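Side-chain contact in suppressor protein MPT5 (Saccharomyces cerevisiae, PDB 5BZ1), which binds RNA through its PUF domain, the part described here, and regulates messages after transcription, lowering HO expression by binding the 3'-UTR of its mRNA: residues Thr84-Val89 / Gln124-Ile129. Numbering follows the deposited sequence.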
# COMPACT_ATOMS: atom_id res chain seq x y z
N THR A 84 19.80 21.51 -10.85
CA THR A 84 20.27 21.10 -12.17
C THR A 84 19.42 19.96 -12.75
O THR A 84 19.15 19.94 -13.95
CB THR A 84 21.75 20.67 -12.13
OG1 THR A 84 22.54 21.70 -11.53
CG2 THR A 84 22.27 20.39 -13.53
N ILE A 85 19.00 19.03 -11.91
CA ILE A 85 18.41 17.78 -12.40
C ILE A 85 16.92 17.56 -12.12
O ILE A 85 16.36 16.57 -12.57
CB ILE A 85 19.22 16.54 -11.92
CG1 ILE A 85 19.32 16.50 -10.40
CG2 ILE A 85 20.61 16.54 -12.54
CD1 ILE A 85 18.20 15.77 -9.71
N TYR A 86 16.29 18.46 -11.37
CA TYR A 86 14.87 18.27 -11.04
C TYR A 86 13.92 18.11 -12.24
O TYR A 86 12.95 17.35 -12.15
CB TYR A 86 14.35 19.31 -10.03
CG TYR A 86 13.99 20.68 -10.59
CD1 TYR A 86 12.75 20.91 -11.18
CD2 TYR A 86 14.88 21.74 -10.50
CE1 TYR A 86 12.43 22.16 -11.69
CE2 TYR A 86 14.56 22.98 -10.99
CZ TYR A 86 13.34 23.19 -11.59
OH TYR A 86 13.04 24.44 -12.08
N PRO A 87 14.19 18.80 -13.37
CA PRO A 87 13.28 18.52 -14.50
C PRO A 87 13.38 17.09 -15.03
O PRO A 87 12.48 16.66 -15.77
CB PRO A 87 13.75 19.50 -15.58
CG PRO A 87 14.43 20.61 -14.82
CD PRO A 87 15.09 19.93 -13.66
N ASN A 88 14.43 16.35 -14.66
CA ASN A 88 14.68 15.04 -15.24
C ASN A 88 14.34 13.85 -14.34
O ASN A 88 14.78 12.73 -14.61
CB ASN A 88 16.15 14.92 -15.66
CG ASN A 88 16.62 16.12 -16.46
OD1 ASN A 88 16.17 16.35 -17.58
ND2 ASN A 88 17.55 16.88 -15.88
N VAL A 89 13.55 14.09 -13.30
CA VAL A 89 13.26 13.05 -12.31
C VAL A 89 12.58 11.80 -12.88
O VAL A 89 12.80 10.70 -12.37
CB VAL A 89 12.45 13.59 -11.11
CG1 VAL A 89 13.30 14.53 -10.26
CG2 VAL A 89 11.18 14.30 -11.58
N GLN A 124 3.21 18.39 -13.03
CA GLN A 124 2.83 18.30 -14.44
C GLN A 124 3.61 19.24 -15.35
O GLN A 124 3.58 19.09 -16.57
CB GLN A 124 1.33 18.50 -14.61
CG GLN A 124 0.50 17.32 -14.13
CD GLN A 124 -0.98 17.49 -14.42
OE1 GLN A 124 -1.38 17.65 -15.57
NE2 GLN A 124 -1.79 17.46 -13.37
N GLU A 125 4.31 20.21 -14.77
CA GLU A 125 5.14 21.11 -15.55
C GLU A 125 6.28 20.34 -16.22
O GLU A 125 6.74 20.71 -17.31
CB GLU A 125 5.70 22.23 -14.66
CG GLU A 125 6.50 23.29 -15.40
CD GLU A 125 7.06 24.35 -14.48
OE1 GLU A 125 6.77 24.31 -13.27
OE2 GLU A 125 7.80 25.24 -14.97
N PHE A 126 6.72 19.25 -15.59
CA PHE A 126 7.85 18.47 -16.09
C PHE A 126 7.55 16.97 -16.24
O PHE A 126 8.22 16.27 -17.00
CB PHE A 126 9.07 18.65 -15.17
CG PHE A 126 9.56 20.07 -15.09
CD1 PHE A 126 10.35 20.60 -16.10
CD2 PHE A 126 9.24 20.87 -14.00
CE1 PHE A 126 10.81 21.91 -16.03
CE2 PHE A 126 9.70 22.18 -13.92
CZ PHE A 126 10.49 22.70 -14.94
N THR A 127 6.55 16.49 -15.51
CA THR A 127 6.21 15.07 -15.51
C THR A 127 4.70 14.87 -15.62
O THR A 127 3.94 15.34 -14.77
CB THR A 127 6.73 14.39 -14.22
OG1 THR A 127 8.14 14.58 -14.12
CG2 THR A 127 6.42 12.90 -14.22
N SER A 128 4.26 14.18 -16.67
CA SER A 128 2.83 13.98 -16.92
C SER A 128 2.21 13.02 -15.91
O SER A 128 2.92 12.22 -15.28
CB SER A 128 2.59 13.47 -18.34
OG SER A 128 2.93 12.10 -18.45
N ILE A 129 0.89 13.10 -15.75
CA ILE A 129 0.16 12.17 -14.90
C ILE A 129 0.41 10.73 -15.35
O ILE A 129 0.65 9.85 -14.53
CB ILE A 129 -1.36 12.46 -14.93
CG1 ILE A 129 -1.69 13.68 -14.07
CG2 ILE A 129 -2.16 11.26 -14.43
CD1 ILE A 129 -3.15 14.08 -14.10
O HOH W 1 10.82 14.37 -15.27
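Y86 and P87 both approach F126 from the same side of its ring, and the cluster illustrates how an aromatic side chain can help join neighbouring helical repeats. CE1 of Y86 comes within 3.5 Å of CE2 of F126, the tyrosine turning its edge toward the phenylalanine face in an offset T-shaped stack. The planes stand at 89°, their centroids 5.4 Å apart. On that same side, CB of P87 lies 3.6 Å from CD1 of F126, the proline side chain running alongside; CG of E125 lies over the other side, offset toward the rim. With CG of F126 anti to its carbonyl carbon (chi1 -61°), the ring is carried toward segment 84-89, where it meets both residues. Replacing F126 by alanine would remove the ring, and the edge of Y86 and CB of P87 would probably be left without their apolar partner, with a gap between the two chain segments.

No direct hydrogen bond spans the contact; a water bridges the segments instead, donating to the carbonyl O of P87 and to OG1 of T127, each at 2.9 Å. The same threonine hydroxyl is hydrogen-bonded to the carbonyl O of G121, while CG2 of V89 lies 4.0 Å from OG1 of T127.

Further out, CD of P87 lies over one face of the Y86 ring, and the tyrosine OH is hydrogen-bonded to NZ of K120. The arrangement thus joins the turn between helices 75-85 and 89-93, in Pumilio repeat 3, to the loop opening repeat 4, an inter-repeat packing characteristic of the all-helical PUF solenoid.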